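Local coordinates for hypothetical conserved protein (Thermus thermophilus, PDB 3DZM), which is a major beta-barrel protein of the outer membrane that binds calcium, its precise function being unknown, at residues Ala9-Gly21 with Trp202-Phe214. Residues are numbered along the deposited sequence; the frame is centred on the assembly and turned at random.
Residue 9 of segment 9-21 comes from a tag, linker or insertion. With C8E ((hydroxyethyloxy)tri(ethyloxy)octane), chain E.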
loop_
_atom_site.group_PDB
_atom_site.type_symbol
_atom_site.label_atom_id
_atom_site.label_comp_id
_atom_site.label_asym_id
_atom_site.label_seq_id
_atom_site.Cartn_x
_atom_site.Cartn_y
_atom_site.Cartn_z
ATOM N N ALA A 9 24.393 -8.211 -16.367
ATOM C CA ALA A 9 23.285 -8.270 -15.401
ATOM C C ALA A 9 23.537 -7.415 -14.153
ATOM O O ALA A 9 24.370 -7.763 -13.305
ATOM C CB ALA A 9 22.953 -9.696 -15.028
ATOM N N LYS A 10 22.808 -6.302 -14.050
ATOM C CA LYS A 10 23.029 -5.311 -12.997
ATOM C C LYS A 10 21.966 -5.329 -11.888
ATOM O O LYS A 10 20.840 -4.883 -12.083
ATOM C CB LYS A 10 23.155 -3.924 -13.611
ATOM C CG LYS A 10 24.566 -3.637 -14.134
ATOM C CD LYS A 10 24.571 -2.670 -15.335
ATOM C CE LYS A 10 25.912 -2.694 -16.095
ATOM N NZ LYS A 10 26.332 -4.073 -16.489
ATOM N N PHE A 11 22.346 -5.850 -10.725
ATOM C CA PHE A 11 21.441 -5.978 -9.585
ATOM C C PHE A 11 21.608 -4.836 -8.546
ATOM O O PHE A 11 22.728 -4.523 -8.133
ATOM C CB PHE A 11 21.629 -7.357 -8.922
ATOM C CG PHE A 11 21.305 -8.517 -9.827
ATOM C CD1 PHE A 11 19.988 -8.892 -10.054
ATOM C CD2 PHE A 11 22.311 -9.247 -10.428
ATOM C CE1 PHE A 11 19.691 -9.951 -10.875
ATOM C CE2 PHE A 11 22.016 -10.316 -11.256
ATOM C CZ PHE A 11 20.710 -10.666 -11.485
ATOM N N SER A 12 20.512 -4.194 -8.140
ATOM C CA SER A 12 20.621 -3.134 -7.137
ATOM C C SER A 12 19.557 -3.339 -6.100
ATOM O O SER A 12 18.567 -4.023 -6.329
ATOM C CB SER A 12 20.482 -1.730 -7.731
ATOM O OG SER A 12 20.622 -1.770 -9.137
ATOM N N VAL A 13 19.769 -2.748 -4.941
ATOM C CA VAL A 13 18.749 -2.765 -3.919
ATOM C C VAL A 13 18.347 -1.298 -3.796
ATOM O O VAL A 13 19.205 -0.401 -3.847
ATOM C CB VAL A 13 19.276 -3.419 -2.582
ATOM C CG1 VAL A 13 20.614 -2.827 -2.184
ATOM C CG2 VAL A 13 18.271 -3.289 -1.432
ATOM N N GLU A 14 17.042 -1.067 -3.684
ATOM C CA GLU A 14 16.478 0.268 -3.715
ATOM C C GLU A 14 15.600 0.471 -2.476
ATOM O O GLU A 14 14.738 -0.346 -2.173
ATOM C CB GLU A 14 15.676 0.416 -5.018
ATOM C CG GLU A 14 15.067 1.782 -5.307
ATOM C CD GLU A 14 13.772 1.674 -6.131
ATOM O OE1 GLU A 14 13.847 1.560 -7.377
ATOM O OE2 GLU A 14 12.673 1.710 -5.516
ATOM N N ALA A 15 15.822 1.560 -1.755
ATOM C CA ALA A 15 14.946 1.953 -0.640
ATOM C C ALA A 15 14.249 3.245 -1.003
ATOM O O ALA A 15 14.877 4.147 -1.571
ATOM C CB ALA A 15 15.773 2.157 0.681
ATOM N N GLY A 16 12.964 3.359 -0.688
ATOM C CA GLY A 16 12.290 4.620 -0.914
ATOM C C GLY A 16 11.309 5.007 0.149
ATOM O O GLY A 16 10.774 4.167 0.849
ATOM N N ALA A 17 11.051 6.295 0.263
ATOM C CA ALA A 17 10.129 6.793 1.279
ATOM C C ALA A 17 9.150 7.735 0.610
ATOM O O ALA A 17 9.492 8.388 -0.373
ATOM C CB ALA A 17 10.910 7.533 2.392
ATOM N N GLY A 18 7.940 7.824 1.138
ATOM C CA GLY A 18 6.976 8.732 0.576
ATOM C C GLY A 18 5.550 8.288 0.691
ATOM O O GLY A 18 5.145 7.652 1.661
ATOM N N PHE A 19 4.753 8.631 -0.303
ATOM C CA PHE A 19 3.310 8.436 -0.151
ATOM C C PHE A 19 2.782 7.207 -0.942
ATOM O O PHE A 19 3.121 7.002 -2.110
ATOM C CB PHE A 19 2.562 9.740 -0.445
ATOM C CG PHE A 19 1.065 9.634 -0.309
ATOM C CD1 PHE A 19 0.414 10.174 0.803
ATOM C CD2 PHE A 19 0.293 9.011 -1.307
ATOM C CE1 PHE A 19 -0.969 10.088 0.928
ATOM C CE2 PHE A 19 -1.085 8.922 -1.188
ATOM C CZ PHE A 19 -1.713 9.460 -0.067
ATOM N N TYR A 20 2.046 6.348 -0.235
ATOM C CA TYR A 20 1.317 5.245 -0.816
ATOM C C TYR A 20 -0.022 5.100 -0.128
ATOM O O TYR A 20 -0.289 4.101 0.497
ATOM C CB TYR A 20 2.071 3.938 -0.711
ATOM C CG TYR A 20 1.514 2.866 -1.611
ATOM C CD1 TYR A 20 1.826 2.853 -2.970
ATOM C CD2 TYR A 20 0.626 1.905 -1.124
ATOM C CE1 TYR A 20 1.298 1.897 -3.816
ATOM C CE2 TYR A 20 0.100 0.921 -1.969
ATOM C CZ TYR A 20 0.442 0.932 -3.317
ATOM O OH TYR A 20 -0.074 -0.006 -4.179
ATOM N N GLY A 21 -0.865 6.108 -0.251
ATOM C CA GLY A 21 -2.112 6.110 0.478
ATOM C C GLY A 21 -1.932 6.417 1.942
ATOM O O GLY A 21 -2.823 6.179 2.754
ATOM N N TRP A 202 -8.087 3.065 -5.526
ATOM C CA TRP A 202 -7.086 3.759 -6.321
ATOM C C TRP A 202 -5.999 4.283 -5.399
ATOM O O TRP A 202 -6.289 4.846 -4.344
ATOM C CB TRP A 202 -7.705 4.922 -7.088
ATOM C CG TRP A 202 -8.648 4.530 -8.167
ATOM C CD1 TRP A 202 -10.006 4.485 -8.081
ATOM C CD2 TRP A 202 -8.312 4.138 -9.501
ATOM N NE1 TRP A 202 -10.547 4.091 -9.277
ATOM C CE2 TRP A 202 -9.535 3.873 -10.175
ATOM C CE3 TRP A 202 -7.107 3.996 -10.198
ATOM C CZ2 TRP A 202 -9.588 3.455 -11.518
ATOM C CZ3 TRP A 202 -7.159 3.602 -11.558
ATOM C CH2 TRP A 202 -8.391 3.331 -12.187
ATOM N N VAL A 203 -4.746 4.074 -5.768
ATOM C CA VAL A 203 -3.672 4.527 -4.908
ATOM C C VAL A 203 -2.666 5.317 -5.725
ATOM O O VAL A 203 -2.101 4.793 -6.679
ATOM C CB VAL A 203 -2.964 3.329 -4.164
ATOM C CG1 VAL A 203 -1.958 3.842 -3.101
ATOM C CG2 VAL A 203 -3.980 2.408 -3.525
ATOM N N LEU A 204 -2.461 6.578 -5.351
ATOM C CA LEU A 204 -1.314 7.361 -5.828
ATOM C C LEU A 204 -0.006 6.997 -5.115
ATOM O O LEU A 204 0.064 6.981 -3.899
ATOM C CB LEU A 204 -1.581 8.834 -5.601
ATOM C CG LEU A 204 -0.625 9.797 -6.284
ATOM C CD1 LEU A 204 -0.733 9.682 -7.785
ATOM C CD2 LEU A 204 -0.935 11.205 -5.844
ATOM N N LYS A 205 1.034 6.709 -5.873
ATOM C CA LYS A 205 2.320 6.374 -5.283
ATOM C C LYS A 205 3.312 7.438 -5.689
ATOM O O LYS A 205 3.501 7.697 -6.889
ATOM C CB LYS A 205 2.826 5.000 -5.755
ATOM C CG LYS A 205 4.326 4.776 -5.540
ATOM C CD LYS A 205 4.950 3.999 -6.699
ATOM C CE LYS A 205 4.205 2.716 -7.008
ATOM N NZ LYS A 205 5.103 1.712 -7.681
ATOM N N LEU A 206 3.947 8.033 -4.686
ATOM C CA LEU A 206 4.935 9.093 -4.867
ATOM C C LEU A 206 6.127 8.909 -3.890
ATOM O O LEU A 206 6.002 9.172 -2.694
ATOM C CB LEU A 206 4.216 10.405 -4.641
ATOM C CG LEU A 206 4.881 11.764 -4.847
ATOM C CD1 LEU A 206 5.805 11.786 -6.046
ATOM C CD2 LEU A 206 3.774 12.779 -4.995
ATOM N N ARG A 207 7.262 8.402 -4.382
ATOM C CA ARG A 207 8.395 8.119 -3.495
ATOM C C ARG A 207 9.727 8.715 -3.959
ATOM O O ARG A 207 9.980 8.757 -5.158
ATOM C CB ARG A 207 8.579 6.615 -3.290
ATOM C CG ARG A 207 7.521 5.936 -2.484
ATOM C CD ARG A 207 7.888 4.461 -2.265
ATOM N NE ARG A 207 6.821 3.704 -1.610
ATOM C CZ ARG A 207 6.102 2.753 -2.201
ATOM N NH1 ARG A 207 6.336 2.426 -3.467
ATOM N NH2 ARG A 207 5.139 2.131 -1.523
ATOM N N LEU A 208 10.559 9.165 -2.995
ATOM C CA LEU A 208 11.984 9.459 -3.217
ATOM C C LEU A 208 12.805 8.418 -2.511
ATOM O O LEU A 208 12.415 7.937 -1.457
ATOM C CB LEU A 208 12.395 10.832 -2.724
ATOM C CG LEU A 208 11.566 11.950 -3.342
ATOM C CD1 LEU A 208 11.921 13.314 -2.759
ATOM C CD2 LEU A 208 11.700 11.934 -4.875
ATOM N N GLY A 209 13.934 8.049 -3.104
ATOM C CA GLY A 209 14.782 7.038 -2.518
ATOM C C GLY A 209 16.093 6.912 -3.244
ATOM O O GLY A 209 16.427 7.752 -4.051
ATOM N N ALA A 210 16.836 5.855 -2.948
ATOM C CA ALA A 210 18.150 5.667 -3.516
ATOM C C ALA A 210 18.337 4.221 -3.897
ATOM O O ALA A 210 17.719 3.350 -3.303
ATOM C CB ALA A 210 19.210 6.088 -2.498
ATOM N N ALA A 211 19.182 3.956 -4.888
ATOM C CA ALA A 211 19.484 2.578 -5.264
ATOM C C ALA A 211 20.979 2.355 -5.256
ATOM O O ALA A 211 21.731 3.153 -5.803
ATOM C CB ALA A 211 18.915 2.249 -6.607
ATOM N N TYR A 212 21.395 1.262 -4.625
ATOM C CA TYR A 212 22.798 0.918 -4.506
ATOM C C TYR A 212 23.078 -0.272 -5.408
ATOM O O TYR A 212 22.448 -1.307 -5.250
ATOM C CB TYR A 212 23.135 0.583 -3.039
ATOM C CG TYR A 212 24.581 0.214 -2.835
ATOM C CD1 TYR A 212 25.575 1.187 -2.921
ATOM C CD2 TYR A 212 24.966 -1.098 -2.597
ATOM C CE1 TYR A 212 26.919 0.876 -2.767
ATOM C CE2 TYR A 212 26.315 -1.429 -2.433
ATOM C CZ TYR A 212 27.292 -0.427 -2.522
ATOM O OH TYR A 212 28.642 -0.714 -2.370
ATOM N N ARG A 213 23.995 -0.114 -6.363
ATOM C CA ARG A 213 24.289 -1.178 -7.335
ATOM C C ARG A 213 25.222 -2.229 -6.784
ATOM O O ARG A 213 25.807 -2.037 -5.736
ATOM C CB ARG A 213 24.854 -0.625 -8.657
ATOM C CG ARG A 213 25.145 -1.698 -9.730
ATOM C CD ARG A 213 25.438 -1.080 -11.100
ATOM N NE ARG A 213 24.469 -0.025 -11.418
ATOM C CZ ARG A 213 23.381 -0.182 -12.176
ATOM N NH1 ARG A 213 23.116 -1.356 -12.722
ATOM N NH2 ARG A 213 22.557 0.841 -12.395
ATOM N N PHE A 214 25.308 -3.353 -7.495
ATOM C CA PHE A 214 26.342 -4.395 -7.324
ATOM C C PHE A 214 26.094 -5.603 -8.243
ATOM O O PHE A 214 25.688 -5.461 -9.405
ATOM C CB PHE A 214 26.480 -4.863 -5.869
ATOM C CG PHE A 214 25.203 -5.343 -5.266
ATOM C CD1 PHE A 214 24.515 -6.396 -5.833
ATOM C CD2 PHE A 214 24.696 -4.750 -4.125
ATOM C CE1 PHE A 214 23.328 -6.837 -5.285
ATOM C CE2 PHE A 214 23.520 -5.184 -3.571
ATOM C CZ PHE A 214 22.830 -6.227 -4.152
HETATM C C1 C8E E . -5.446 10.567 -9.148
HETATM C C2 C8E E . -6.083 9.173 -9.219
HETATM C C3 C8E E . -7.313 9.007 -8.317
HETATM C C4 C8E E . -8.610 8.828 -9.124
HETATM C C5 C8E E . -9.735 8.108 -8.372
HETATM C C6 C8E E . -10.862 9.002 -7.828
HETATM C C7 C8E E . -10.887 9.064 -6.296
HETATM C C8 C8E E . -9.928 8.033 -5.689
HETATM O O9 C8E E . -10.322 7.515 -4.423
HETATM C C10 C8E E . -10.691 6.145 -4.504
HETATM C C11 C8E E . -10.539 5.409 -3.172
HETATM O O12 C8E E . -9.289 4.751 -3.099
HETATM C C13 C8E E . -8.906 4.450 -1.766
HETATM C C14 C8E E . -7.386 4.419 -1.582
HETATM O O15 C8E E . -7.013 5.303 -0.538
HETATM C C16 C8E E . -5.618 5.516 -0.460
HETATM C C17 C8E E . -4.930 4.281 0.124
HETATM O O18 C8E E . -4.802 4.369 1.533
HETATM C C19 C8E E . -5.984 4.010 2.209
HETATM C C20 C8E E . -6.326 2.583 1.801
HETATM O O21 C8E E . -5.672 1.668 2.636
#
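Val13, Ala15, Ala17 and Phe19 pair antiparallel with Tyr212, Ala210, Leu208 and Leu206 through two backbone hydrogen bonds each, such as Ala17 N to Leu208 O at 2.7 Å. Gly16 and Gly209 bring their CA atoms within 3.8 Å; glycine suits Gly209 and Gly18, where a CB would probably run into Ala15 O and Leu206 O respectively. This is the seam of an outer-membrane beta-barrel, where the first and last strands close the cylinder. Val13, Ala15, Ala17, Phe19, Leu206 and Leu208 make the outward face apolar, as suits lipid. Phe19 turns its ring edge to Leu204 O. The inward face is largely polar, with Ala211 and Val203 as apolar members. Glu14 CG, anti to the backbone N (chi1 -176°), carries the carboxylate into the barrel, where it forms salt bridges with Arg142 and Arg43. Val203 CG1 sits 3.6 Å above the centre of the Tyr20 ring in a CH-pi contact; Lys205 CB meets the ring edge at CD1. The Arg207 guanidinium lies nearly parallel to this ring, 11° apart, with NH2 near Tyr20 CB. The Tyr20 hydroxyl is hydrogen-bonded to Asp160 and Tyr162, and an alanine here would probably leave Val203 without its aromatic cover and Asp160 short of a partner.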